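Local coordinates for protein activating signal cointegrator 1 complex subunit 2 (Homo sapiens, PDB 6YXQ) that binds polyubiquitinated proteins and recruits ASCC3 and ALKBH3 to sites of DNA damage, its N-terminal helical part joining ASCC3 directly, at residues 269-274 with 327-332; 337-342 with 349-354; 168-173 with 260-265. One frame throughout, in Å; residues are numbered along the deposited sequence.

The three contacts illustrate how a largely helical region changes its packing from centre to edge. Contact 3 lies deepest, about 5 Å between its centre and that of the chain, and contact 1 is also buried, whereas contact 2, about 26 Å out, is only partly so. Contacts 1 and 2 share helix 306-340. Contacts 1 and 3 join through consecutive helices, with Leu264 of contact 3 packing on Ala270, Cys271 and Phe274 of contact 1. All three are apolar. The inner two each use a cysteine to bring backbones close, while the outer one relies on a proline packed on an aromatic face. ASCC3 reaches contact 3 but neither of the others.

Contact 1 (269-274 with 327-332); sequences LACQTF and FHIILN
Cys271 packs against Ile329 and Ile330 in a buried, wholly apolar contact between the short helix 271-275 and the long helix 306-340. A small side chain at the meeting point lets the backbones come near, with Cys271 CA 5.1 Å from Ile330 CA. The thiol lies beside its own backbone N, opposite the carbonyl carbon (chi1 -73°), and this points SG into the notch between the two isoleucines. There Cys271 SG meets the CG2 branch of Ile329 at 3.5 Å and CG1 of Ile330 at 3.8 Å. Ile330 is the broader partner: its extended CG1 arm runs on past the cysteine until CD1 rests 4.1 Å from Phe274 CB. The phenyl ring itself turns off elsewhere, meeting Phe279 edge-to-face and packing on Leu264 and Leu202. Replacing Ile330 by alanine would probably leave Phe274 CB without its neighbour on the long helix and open a gap beside the cysteine sulfur, since both rest on the isoleucine branches. With neither charge nor hydrogen bond linking the segments, the short helix is held here by burial and fit of shape, which lack the directional demand of polar bonds.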
ATOM      1  N   LEU B 269      14.250  14.275  -4.838  1.00 61.86           N
ATOM      2  CA  LEU B 269      14.306  15.658  -4.365  1.00 72.09           C
ATOM      3  C   LEU B 269      14.347  15.758  -2.842  1.00 83.86           C
ATOM      4  O   LEU B 269      14.664  16.830  -2.314  1.00 82.74           O
ATOM      5  CB  LEU B 269      13.107  16.456  -4.885  1.00 60.33           C
ATOM      6  CG  LEU B 269      13.149  16.999  -6.313  1.00 62.28           C
ATOM      7  CD1 LEU B 269      11.798  17.569  -6.670  1.00 84.02           C
ATOM      8  CD2 LEU B 269      14.222  18.058  -6.479  1.00 61.66           C
ATOM      9  N   ALA B 270      14.033  14.674  -2.132  1.00 77.52           N
ATOM     10  CA  ALA B 270      14.024  14.696  -0.678  1.00 65.61           C
ATOM     11  C   ALA B 270      15.427  14.692  -0.092  1.00 76.29           C
ATOM     12  O   ALA B 270      15.597  15.047   1.083  1.00 85.52           O
ATOM     13  CB  ALA B 270      13.232  13.497  -0.158  1.00 47.07           C
ATOM     14  N   CYS B 271      16.434  14.345  -0.907  1.00 75.75           N
ATOM     15  CA  CYS B 271      17.759  13.988  -0.400  1.00 67.73           C
ATOM     16  C   CYS B 271      18.404  15.125   0.377  1.00 71.09           C
ATOM     17  O   CYS B 271      19.049  14.893   1.408  1.00 74.35           O
ATOM     18  CB  CYS B 271      18.672  13.573  -1.555  1.00 45.08           C
ATOM     19  SG  CYS B 271      18.335  11.976  -2.282  1.00 69.92           S
ATOM     20  N   GLN B 272      18.270  16.357  -0.115  1.00 67.81           N
ATOM     21  CA  GLN B 272      18.870  17.478   0.597  1.00 68.48           C
ATOM     22  C   GLN B 272      18.273  17.611   1.988  1.00 70.14           C
ATOM     23  O   GLN B 272      19.005  17.812   2.967  1.00 78.25           O
ATOM     24  CB  GLN B 272      18.701  18.770  -0.197  1.00 63.10           C
ATOM     25  CG  GLN B 272      19.390  19.960   0.448  1.00 76.81           C
ATOM     26  CD  GLN B 272      20.899  19.783   0.588  1.00 94.01           C
ATOM     27  OE1 GLN B 272      21.401  19.460   1.668  1.00100.53           O
ATOM     28  NE2 GLN B 272      21.626  20.006  -0.504  1.00103.29           N
ATOM     29  N   THR B 273      16.951  17.467   2.103  1.00 66.78           N
ATOM     30  CA  THR B 273      16.338  17.418   3.426  1.00 67.07           C
ATOM     31  C   THR B 273      17.031  16.387   4.305  1.00 67.53           C
ATOM     32  O   THR B 273      17.339  16.661   5.470  1.00 67.02           O
ATOM     33  CB  THR B 273      14.844  17.111   3.305  1.00 65.00           C
ATOM     34  OG1 THR B 273      14.263  17.973   2.319  1.00 74.67           O
ATOM     35  CG2 THR B 273      14.143  17.316   4.641  1.00 48.38           C
ATOM     36  N   PHE B 274      17.331  15.210   3.743  1.00 63.28           N
ATOM     37  CA  PHE B 274      18.073  14.192   4.481  1.00 52.98           C
ATOM     38  C   PHE B 274      19.463  14.690   4.853  1.00 53.98           C
ATOM     39  O   PHE B 274      19.892  14.574   6.007  1.00 57.88           O
ATOM     40  CB  PHE B 274      18.181  12.909   3.657  1.00 53.80           C
ATOM     41  CG  PHE B 274      17.016  11.976   3.812  1.00 62.65           C
ATOM     42  CD1 PHE B 274      15.823  12.219   3.151  1.00 68.11           C
ATOM     43  CD2 PHE B 274      17.123  10.838   4.590  1.00 61.61           C
ATOM     44  CE1 PHE B 274      14.751  11.353   3.279  1.00 63.67           C
ATOM     45  CE2 PHE B 274      16.049   9.969   4.726  1.00 69.11           C
ATOM     46  CZ  PHE B 274      14.862  10.226   4.068  1.00 53.65           C
ATOM     47  N   PHE B 327      23.129   6.233   0.266  1.00 69.08           N
ATOM     48  CA  PHE B 327      24.285   7.125   0.328  1.00 56.97           C
ATOM     49  C   PHE B 327      24.588   7.722  -1.038  1.00 64.36           C
ATOM     50  O   PHE B 327      24.741   8.944  -1.185  1.00 75.02           O
ATOM     51  CB  PHE B 327      25.501   6.363   0.858  1.00 51.52           C
ATOM     52  CG  PHE B 327      26.715   7.229   1.110  1.00 63.46           C
ATOM     53  CD1 PHE B 327      27.567   7.586   0.069  1.00 63.87           C
ATOM     54  CD2 PHE B 327      27.020   7.658   2.393  1.00 55.75           C
ATOM     55  CE1 PHE B 327      28.688   8.370   0.300  1.00 55.40           C
ATOM     56  CE2 PHE B 327      28.145   8.438   2.634  1.00 61.25           C
ATOM     57  CZ  PHE B 327      28.978   8.797   1.589  1.00 50.13           C
ATOM     58  N   HIS B 328      24.665   6.869  -2.059  1.00 58.72           N
ATOM     59  CA  HIS B 328      25.026   7.377  -3.374  1.00 63.07           C
ATOM     60  C   HIS B 328      23.924   8.237  -3.977  1.00 69.37           C
ATOM     61  O   HIS B 328      24.223   9.201  -4.689  1.00 76.91           O
ATOM     62  CB  HIS B 328      25.372   6.241  -4.324  1.00 60.19           C
ATOM     63  CG  HIS B 328      25.897   6.724  -5.634  1.00 53.28           C
ATOM     64  ND1 HIS B 328      25.143   6.711  -6.786  1.00 58.23           N
ATOM     65  CD2 HIS B 328      27.086   7.278  -5.966  1.00 59.73           C
ATOM     66  CE1 HIS B 328      25.853   7.221  -7.778  1.00 63.53           C
ATOM     67  NE2 HIS B 328      27.036   7.572  -7.308  1.00 57.31           N
ATOM     68  N   ILE B 329      22.654   7.909  -3.723  1.00 67.34           N
ATOM     69  CA  ILE B 329      21.563   8.726  -4.250  1.00 59.31           C
ATOM     70  C   ILE B 329      21.667  10.145  -3.707  1.00 71.51           C
ATOM     71  O   ILE B 329      21.558  11.129  -4.454  1.00 70.53           O
ATOM     72  CB  ILE B 329      20.202   8.085  -3.920  1.00 52.32           C
ATOM     73  CG1 ILE B 329      19.973   6.837  -4.763  1.00 51.89           C
ATOM     74  CG2 ILE B 329      19.068   9.055  -4.158  1.00 54.50           C
ATOM     75  CD1 ILE B 329      18.773   6.031  -4.321  1.00 56.78           C
ATOM     76  N   ILE B 330      21.921  10.266  -2.398  1.00 64.78           N
ATOM     77  CA  ILE B 330      22.042  11.589  -1.783  1.00 57.31           C
ATOM     78  C   ILE B 330      23.254  12.332  -2.338  1.00 73.07           C
ATOM     79  O   ILE B 330      23.174  13.518  -2.706  1.00 83.82           O
ATOM     80  CB  ILE B 330      22.125  11.469  -0.253  1.00 50.67           C
ATOM     81  CG1 ILE B 330      20.878  10.794   0.308  1.00 52.17           C
ATOM     82  CG2 ILE B 330      22.295  12.837   0.355  1.00 50.52           C
ATOM     83  CD1 ILE B 330      20.952  10.539   1.782  1.00 50.45           C
ATOM     84  N   LEU B 331      24.405  11.651  -2.373  1.00 54.23           N
ATOM     85  CA  LEU B 331      25.617  12.259  -2.905  1.00 46.97           C
ATOM     86  C   LEU B 331      25.388  12.801  -4.311  1.00 67.26           C
ATOM     87  O   LEU B 331      25.698  13.961  -4.604  1.00 68.26           O
ATOM     88  CB  LEU B 331      26.749  11.232  -2.903  1.00 51.46           C
ATOM     89  CG  LEU B 331      28.139  11.766  -3.240  1.00 61.78           C
ATOM     90  CD1 LEU B 331      28.651  12.664  -2.117  1.00 62.66           C
ATOM     91  CD2 LEU B 331      29.105  10.627  -3.511  1.00 59.29           C
ATOM     92  N   ASN B 332      24.840  11.962  -5.195  1.00 77.42           N
ATOM     93  CA  ASN B 332      24.593  12.378  -6.569  1.00 71.27           C
ATOM     94  C   ASN B 332      23.666  13.581  -6.617  1.00 74.49           C
ATOM     95  O   ASN B 332      23.981  14.593  -7.258  1.00 76.08           O
ATOM     96  CB  ASN B 332      24.007  11.220  -7.373  1.00 63.10           C
ATOM     97  CG  ASN B 332      23.747  11.595  -8.817  1.00 69.31           C
ATOM     98  OD1 ASN B 332      24.669  11.652  -9.631  1.00 77.21           O
ATOM     99  ND2 ASN B 332      22.490  11.868  -9.140  1.00 66.20           N
TER

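Contact 2 (337-342 with 349-354); sequences LPILES and GFIEEF
Phe350, which carries its ring across to Pro338, stands on a helical turn whose shortest sound polar bond joins Glu353 N to Gly349 O at 2.9 Å. That bond lies within helix 348-359; between the segments the contact is made by carbon alone. Its centre is a CH-pi contact. Pro338 CB sits over one face of the Phe350 ring, 3.5 Å from the ring centroid and 15° off the ring normal. Pro338 CB is shifted somewhat toward the rim, so that Phe350 CZ is its nearest ring atom, also at 3.5 Å, and Pro338 CG comes to 4.0 Å from Phe350 CE1. The ring gets there because CG of Phe350 is set beside the backbone N and opposite the carbonyl carbon (chi1 -63°). Proline also marks the backbone: its N makes no bond to the preceding turn, and helix 306-340 kinks at this point.

Ile339 supplies the second half of the contact. Its CG1-CD1 arm runs antiparallel to the base of the Phe350 side chain, with Ile339 CG1 3.9 Å from Phe350 CB. At the end of the arm, Ile339 CD1 meets Ile351 CG1 at 4.0 Å, the two isoleucine side chains lying roughly perpendicular. Pro338 and Phe350 thus form a partly exposed aliphatic-aromatic pair, and Ile339 and Ile351 a buried aliphatic one.

The pairing fastens the last turn of helix 306-340 to the first turn of helix 348-359, just across the loop that joins them. Ile347 of that loop touches Ile339, and helix 377-387 covers the buried flank, Leu384 and Ala387 packing on the same isoleucine. Farther round helix 348-359, Glu352 makes a salt bridge to Arg395 of helix 394-408.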
ATOM      1  N   LEU B 337      24.886  15.499  -9.558  1.00 73.28           N
ATOM      2  CA  LEU B 337      23.871  15.982 -10.489  1.00 64.70           C
ATOM      3  C   LEU B 337      23.913  17.494 -10.660  1.00 64.85           C
ATOM      4  O   LEU B 337      23.859  17.960 -11.811  1.00 69.34           O
ATOM      5  CB  LEU B 337      22.494  15.489 -10.033  1.00 68.29           C
ATOM      6  CG  LEU B 337      21.209  16.131 -10.558  1.00 68.02           C
ATOM      7  CD1 LEU B 337      21.171  16.198 -12.073  1.00 73.71           C
ATOM      8  CD2 LEU B 337      20.027  15.349 -10.031  1.00 53.33           C
ATOM      9  N   PRO B 338      24.011  18.310  -9.600  1.00 61.74           N
ATOM     10  CA  PRO B 338      24.109  19.767  -9.813  1.00 65.30           C
ATOM     11  C   PRO B 338      25.312  20.194 -10.630  1.00 73.69           C
ATOM     12  O   PRO B 338      25.255  21.228 -11.305  1.00 87.96           O
ATOM     13  CB  PRO B 338      24.189  20.323  -8.386  1.00 61.38           C
ATOM     14  CG  PRO B 338      23.546  19.295  -7.550  1.00 69.39           C
ATOM     15  CD  PRO B 338      23.896  17.984  -8.168  1.00 57.95           C
ATOM     16  N   ILE B 339      26.404  19.433 -10.581  1.00 76.48           N
ATOM     17  CA  ILE B 339      27.600  19.781 -11.341  1.00 76.92           C
ATOM     18  C   ILE B 339      27.404  19.476 -12.824  1.00 89.44           C
ATOM     19  O   ILE B 339      27.773  20.276 -13.693  1.00102.80           O
ATOM     20  CB  ILE B 339      28.814  19.029 -10.773  1.00 73.60           C
ATOM     21  CG1 ILE B 339      29.282  19.665  -9.470  1.00 81.40           C
ATOM     22  CG2 ILE B 339      29.928  19.004 -11.768  1.00 71.10           C
ATOM     23  CD1 ILE B 339      30.323  18.840  -8.759  1.00 63.39           C
ATOM     24  N   LEU B 340      26.836  18.305 -13.132  1.00 84.44           N
ATOM     25  CA  LEU B 340      26.625  17.905 -14.522  1.00 93.07           C
ATOM     26  C   LEU B 340      25.706  18.877 -15.249  1.00113.46           C
ATOM     27  O   LEU B 340      26.020  19.333 -16.354  1.00120.28           O
ATOM     28  CB  LEU B 340      26.054  16.489 -14.572  1.00 89.44           C
ATOM     29  CG  LEU B 340      25.892  15.833 -15.942  1.00 93.12           C
ATOM     30  CD1 LEU B 340      27.239  15.333 -16.441  1.00107.44           C
ATOM     31  CD2 LEU B 340      24.886  14.698 -15.866  1.00 78.93           C
ATOM     32  N   GLU B 341      24.563  19.189 -14.653  1.00116.34           N
ATOM     33  CA  GLU B 341      23.705  20.249 -15.151  1.00108.66           C
ATOM     34  C   GLU B 341      24.325  21.613 -14.843  1.00121.66           C
ATOM     35  O   GLU B 341      25.272  21.727 -14.056  1.00121.41           O
ATOM     36  CB  GLU B 341      22.325  20.149 -14.507  1.00 97.21           C
ATOM     37  CG  GLU B 341      21.553  18.891 -14.856  1.00105.71           C
ATOM     38  CD  GLU B 341      20.239  18.795 -14.100  1.00130.91           C
ATOM     39  OE1 GLU B 341      19.291  18.178 -14.630  1.00126.31           O
ATOM     40  OE2 GLU B 341      20.159  19.333 -12.971  1.00142.45           O
ATOM     41  N   SER B 342      23.798  22.646 -15.496  1.00150.16           N
ATOM     42  CA  SER B 342      23.940  24.029 -15.047  1.00165.87           C
ATOM     43  C   SER B 342      25.403  24.415 -14.826  1.00173.73           C
ATOM     44  O   SER B 342      25.782  24.962 -13.790  1.00164.49           O
ATOM     45  CB  SER B 342      23.137  24.260 -13.779  1.00169.82           C
ATOM     46  OG  SER B 342      23.782  23.596 -12.705  1.00172.07           O
ATOM     47  N   GLY B 349      31.127  25.100  -4.258  1.00 80.37           N
ATOM     48  CA  GLY B 349      30.395  24.670  -3.079  1.00 69.06           C
ATOM     49  C   GLY B 349      29.954  23.223  -3.163  1.00 83.08           C
ATOM     50  O   GLY B 349      30.031  22.485  -2.178  1.00 93.86           O
ATOM     51  N   PHE B 350      29.484  22.799  -4.342  1.00 81.44           N
ATOM     52  CA  PHE B 350      29.156  21.392  -4.565  1.00 78.27           C
ATOM     53  C   PHE B 350      30.379  20.506  -4.356  1.00 73.75           C
ATOM     54  O   PHE B 350      30.322  19.487  -3.648  1.00 77.00           O
ATOM     55  CB  PHE B 350      28.615  21.205  -5.983  1.00 80.13           C
ATOM     56  CG  PHE B 350      27.340  21.945  -6.257  1.00 85.50           C
ATOM     57  CD1 PHE B 350      26.245  21.797  -5.425  1.00 91.64           C
ATOM     58  CD2 PHE B 350      27.233  22.777  -7.361  1.00 94.23           C
ATOM     59  CE1 PHE B 350      25.065  22.472  -5.685  1.00105.90           C
ATOM     60  CE2 PHE B 350      26.058  23.454  -7.625  1.00100.26           C
ATOM     61  CZ  PHE B 350      24.973  23.303  -6.786  1.00103.68           C
ATOM     62  N   ILE B 351      31.494  20.884  -4.985  1.00 65.70           N
ATOM     63  CA  ILE B 351      32.758  20.173  -4.820  1.00 59.69           C
ATOM     64  C   ILE B 351      33.153  20.122  -3.350  1.00 70.42           C
ATOM     65  O   ILE B 351      33.564  19.072  -2.829  1.00 62.82           O
ATOM     66  CB  ILE B 351      33.848  20.845  -5.671  1.00 62.38           C
ATOM     67  CG1 ILE B 351      33.556  20.643  -7.158  1.00 71.45           C
ATOM     68  CG2 ILE B 351      35.216  20.310  -5.302  1.00 71.12           C
ATOM     69  CD1 ILE B 351      34.507  21.381  -8.078  1.00 63.68           C
ATOM     70  N   GLU B 352      33.047  21.259  -2.660  1.00 69.27           N
ATOM     71  CA  GLU B 352      33.461  21.297  -1.263  1.00 73.52           C
ATOM     72  C   GLU B 352      32.570  20.412  -0.408  1.00 72.11           C
ATOM     73  O   GLU B 352      33.047  19.776   0.536  1.00 69.30           O
ATOM     74  CB  GLU B 352      33.465  22.734  -0.738  1.00 76.06           C
ATOM     75  CG  GLU B 352      34.583  23.624  -1.295  1.00 75.28           C
ATOM     76  CD  GLU B 352      35.963  22.986  -1.238  1.00 82.81           C
ATOM     77  OE1 GLU B 352      36.267  22.264  -0.262  1.00 85.07           O
ATOM     78  OE2 GLU B 352      36.752  23.210  -2.182  1.00 80.35           O
ATOM     79  N   GLU B 353      31.276  20.346  -0.728  1.00 67.45           N
ATOM     80  CA  GLU B 353      30.383  19.484   0.035  1.00 61.83           C
ATOM     81  C   GLU B 353      30.772  18.022  -0.136  1.00 68.40           C
ATOM     82  O   GLU B 353      30.826  17.264   0.841  1.00 76.80           O
ATOM     83  CB  GLU B 353      28.933  19.716  -0.382  1.00 49.16           C
ATOM     84  CG  GLU B 353      27.968  18.788   0.329  1.00 54.41           C
ATOM     85  CD  GLU B 353      26.638  19.435   0.638  1.00 80.79           C
ATOM     86  OE1 GLU B 353      26.047  19.089   1.687  1.00 81.44           O
ATOM     87  OE2 GLU B 353      26.182  20.277  -0.167  1.00 96.57           O
ATOM     88  N   PHE B 354      31.044  17.613  -1.378  1.00 60.58           N
ATOM     89  CA  PHE B 354      31.549  16.264  -1.635  1.00 63.40           C
ATOM     90  C   PHE B 354      32.789  15.963  -0.788  1.00 78.50           C
ATOM     91  O   PHE B 354      32.859  14.942  -0.075  1.00 78.81           O
ATOM     92  CB  PHE B 354      31.858  16.140  -3.131  1.00 61.10           C
ATOM     93  CG  PHE B 354      32.314  14.777  -3.566  1.00 68.32           C
ATOM     94  CD1 PHE B 354      33.606  14.343  -3.315  1.00 71.88           C
ATOM     95  CD2 PHE B 354      31.461  13.944  -4.264  1.00 74.60           C
ATOM     96  CE1 PHE B 354      34.027  13.097  -3.727  1.00 71.86           C
ATOM     97  CE2 PHE B 354      31.875  12.693  -4.679  1.00 78.98           C
ATOM     98  CZ  PHE B 354      33.160  12.271  -4.412  1.00 80.20           C
TER

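Contact 3 (168-173 with 260-265); sequences LCVLFG and LWAFLD
Cys169 and Val170 press against Ala262 and Phe263 where the segments 168-172 and 260-265, parts of helices 162-172 and 243-266, cross at 90° with their axes 7.9 Å apart at the closest. This is the tight part. The methyl of Ala262 lies on the backbone of the other helix, Ala262 CB to Val170 CA being 3.7 Å, and the side chain of Val170 adds a more distant touch. One residue along, the Cys169 sulfur approaches the Phe263 ring at its edge and in its plane: Cys169 SG is 3.8 Å from Phe263 CD1, a Cys sulfur-aromatic contact. With CG swung opposite the backbone N (chi1 173°), the phenyl ring offers its rim to the sulfur while it also packs on Ile165, Leu166 and Ala270.

Toward the C-terminal ends the fit slackens. Asp265, partly exposed, comes no nearer than 4.8 Å to the other segment with its side chain. The neighbouring Trp261, also partly exposed, turns to other partners: Lys322 in a cation-pi contact and His178 of the ASCC3 chain, edge-to-face. His178 of ASCC3 packs on Ala262 as well. The arrangement is an orthogonal helix crossing, made close by alanine and cysteine, within the largely helical N-terminal part of ASCC2 that receives ASCC3.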
ATOM      1  N   LEU B 168       3.692   4.056   0.495  1.00 67.25           N
ATOM      2  CA  LEU B 168       3.263   4.030  -0.897  1.00 76.28           C
ATOM      3  C   LEU B 168       4.413   3.648  -1.808  1.00 78.76           C
ATOM      4  O   LEU B 168       4.253   2.819  -2.710  1.00 90.10           O
ATOM      5  CB  LEU B 168       2.702   5.391  -1.308  1.00 61.78           C
ATOM      6  CG  LEU B 168       1.245   5.647  -0.952  1.00 68.77           C
ATOM      7  CD1 LEU B 168       0.888   7.098  -1.239  1.00 68.27           C
ATOM      8  CD2 LEU B 168       0.361   4.687  -1.726  1.00 70.77           C
ATOM      9  N   CYS B 169       5.587   4.245  -1.582  1.00 69.71           N
ATOM     10  CA  CYS B 169       6.745   3.969  -2.435  1.00 72.46           C
ATOM     11  C   CYS B 169       7.220   2.538  -2.298  1.00 63.33           C
ATOM     12  O   CYS B 169       7.412   1.851  -3.311  1.00 70.87           O
ATOM     13  CB  CYS B 169       7.902   4.925  -2.136  1.00 70.87           C
ATOM     14  SG  CYS B 169       7.528   6.656  -2.394  1.00 72.59           S
ATOM     15  N   VAL B 170       7.440   2.077  -1.061  1.00 66.20           N
ATOM     16  CA  VAL B 170       7.955   0.716  -0.933  1.00 63.15           C
ATOM     17  C   VAL B 170       6.937  -0.291  -1.452  1.00 66.75           C
ATOM     18  O   VAL B 170       7.306  -1.383  -1.905  1.00 76.51           O
ATOM     19  CB  VAL B 170       8.358   0.404   0.513  1.00 61.52           C
ATOM     20  CG1 VAL B 170       7.159   0.413   1.431  1.00 64.78           C
ATOM     21  CG2 VAL B 170       9.066  -0.937   0.599  1.00 62.06           C
ATOM     22  N   LEU B 171       5.647   0.063  -1.435  1.00 69.60           N
ATOM     23  CA  LEU B 171       4.624  -0.882  -1.860  1.00 49.43           C
ATOM     24  C   LEU B 171       4.430  -0.894  -3.374  1.00 62.16           C
ATOM     25  O   LEU B 171       4.263  -1.967  -3.963  1.00 72.14           O
ATOM     26  CB  LEU B 171       3.299  -0.570  -1.162  1.00 49.12           C
ATOM     27  CG  LEU B 171       3.201  -0.953   0.321  1.00 66.37           C
ATOM     28  CD1 LEU B 171       1.891  -0.443   0.907  1.00 80.81           C
ATOM     29  CD2 LEU B 171       3.357  -2.449   0.571  1.00 49.74           C
ATOM     30  N   PHE B 172       4.455   0.270  -4.033  1.00 56.99           N
ATOM     31  CA  PHE B 172       4.101   0.343  -5.450  1.00 65.11           C
ATOM     32  C   PHE B 172       5.237   0.854  -6.330  1.00 74.88           C
ATOM     33  O   PHE B 172       4.993   1.210  -7.487  1.00 97.41           O
ATOM     34  CB  PHE B 172       2.866   1.229  -5.667  1.00 59.93           C
ATOM     35  CG  PHE B 172       1.701   0.908  -4.769  1.00 65.73           C
ATOM     36  CD1 PHE B 172       0.785  -0.069  -5.121  1.00 72.15           C
ATOM     37  CD2 PHE B 172       1.506   1.605  -3.589  1.00 80.28           C
ATOM     38  CE1 PHE B 172      -0.292  -0.359  -4.298  1.00 79.76           C
ATOM     39  CE2 PHE B 172       0.432   1.320  -2.764  1.00 79.19           C
ATOM     40  CZ  PHE B 172      -0.468   0.339  -3.120  1.00 82.19           C
ATOM     41  N   GLY B 173       6.471   0.892  -5.836  1.00 69.28           N
ATOM     42  CA  GLY B 173       7.493   1.591  -6.583  1.00 64.21           C
ATOM     43  C   GLY B 173       8.250   0.750  -7.580  1.00 75.89           C
ATOM     44  O   GLY B 173       8.788   1.285  -8.555  1.00 99.27           O
ATOM     45  N   LEU B 260      13.292   3.442   3.190  1.00 69.17           N
ATOM     46  CA  LEU B 260      14.006   4.682   2.902  1.00 66.44           C
ATOM     47  C   LEU B 260      14.535   4.698   1.471  1.00 71.39           C
ATOM     48  O   LEU B 260      14.391   5.701   0.752  1.00 77.35           O
ATOM     49  CB  LEU B 260      15.147   4.861   3.900  1.00 70.25           C
ATOM     50  CG  LEU B 260      14.711   5.243   5.310  1.00 64.69           C
ATOM     51  CD1 LEU B 260      15.922   5.514   6.191  1.00 67.03           C
ATOM     52  CD2 LEU B 260      13.811   6.454   5.235  1.00 59.30           C
ATOM     53  N   TRP B 261      15.140   3.593   1.032  1.00 64.98           N
ATOM     54  CA  TRP B 261      15.697   3.559  -0.310  1.00 64.80           C
ATOM     55  C   TRP B 261      14.607   3.677  -1.366  1.00 70.96           C
ATOM     56  O   TRP B 261      14.779   4.394  -2.355  1.00 64.65           O
ATOM     57  CB  TRP B 261      16.503   2.280  -0.518  1.00 57.83           C
ATOM     58  CG  TRP B 261      16.794   2.053  -1.953  1.00 64.25           C
ATOM     59  CD1 TRP B 261      17.832   2.576  -2.674  1.00 73.66           C
ATOM     60  CD2 TRP B 261      16.019   1.277  -2.867  1.00 60.00           C
ATOM     61  NE1 TRP B 261      17.756   2.159  -3.980  1.00 76.99           N
ATOM     62  CE2 TRP B 261      16.651   1.359  -4.125  1.00 74.64           C
ATOM     63  CE3 TRP B 261      14.854   0.516  -2.744  1.00 51.59           C
ATOM     64  CZ2 TRP B 261      16.158   0.703  -5.251  1.00 62.32           C
ATOM     65  CZ3 TRP B 261      14.368  -0.134  -3.862  1.00 64.65           C
ATOM     66  CH2 TRP B 261      15.019  -0.036  -5.100  1.00 61.40           C
ATOM     67  N   ALA B 262      13.486   2.974  -1.186  1.00 72.01           N
ATOM     68  CA  ALA B 262      12.398   3.072  -2.153  1.00 67.00           C
ATOM     69  C   ALA B 262      11.852   4.488  -2.211  1.00 61.27           C
ATOM     70  O   ALA B 262      11.551   5.007  -3.294  1.00 70.31           O
ATOM     71  CB  ALA B 262      11.288   2.084  -1.803  1.00 61.21           C
ATOM     72  N   PHE B 263      11.725   5.136  -1.054  1.00 66.12           N
ATOM     73  CA  PHE B 263      11.246   6.510  -1.048  1.00 65.50           C
ATOM     74  C   PHE B 263      12.175   7.413  -1.840  1.00 65.25           C
ATOM     75  O   PHE B 263      11.716   8.243  -2.629  1.00 62.60           O
ATOM     76  CB  PHE B 263      11.100   7.024   0.381  1.00 67.05           C
ATOM     77  CG  PHE B 263      10.765   8.478   0.455  1.00 67.63           C
ATOM     78  CD1 PHE B 263       9.678   8.984  -0.237  1.00 52.50           C
ATOM     79  CD2 PHE B 263      11.544   9.346   1.204  1.00 70.10           C
ATOM     80  CE1 PHE B 263       9.365  10.326  -0.175  1.00 64.41           C
ATOM     81  CE2 PHE B 263      11.239  10.690   1.272  1.00 66.98           C
ATOM     82  CZ  PHE B 263      10.147  11.183   0.580  1.00 78.22           C
ATOM     83  N   LEU B 264      13.488   7.266  -1.648  1.00 77.53           N
ATOM     84  CA  LEU B 264      14.412   8.137  -2.369  1.00 69.07           C
ATOM     85  C   LEU B 264      14.542   7.750  -3.833  1.00 68.10           C
ATOM     86  O   LEU B 264      14.934   8.591  -4.651  1.00 75.20           O
ATOM     87  CB  LEU B 264      15.784   8.135  -1.698  1.00 58.48           C
ATOM     88  CG  LEU B 264      15.785   8.845  -0.342  1.00 53.22           C
ATOM     89  CD1 LEU B 264      17.157   8.772   0.295  1.00 53.25           C
ATOM     90  CD2 LEU B 264      15.319  10.293  -0.471  1.00 41.16           C
ATOM     91  N   ASP B 265      14.225   6.500  -4.173  1.00 68.26           N
ATOM     92  CA  ASP B 265      14.209   6.083  -5.571  1.00 64.54           C
ATOM     93  C   ASP B 265      13.032   6.709  -6.302  1.00 67.43           C
ATOM     94  O   ASP B 265      13.151   7.102  -7.467  1.00 84.73           O
ATOM     95  CB  ASP B 265      14.161   4.555  -5.655  1.00 66.58           C
ATOM     96  CG  ASP B 265      14.024   4.038  -7.083  1.00 78.01           C
ATOM     97  OD1 ASP B 265      14.959   4.235  -7.892  1.00 63.76           O
ATOM     98  OD2 ASP B 265      12.984   3.413  -7.388  1.00 80.79           O
TER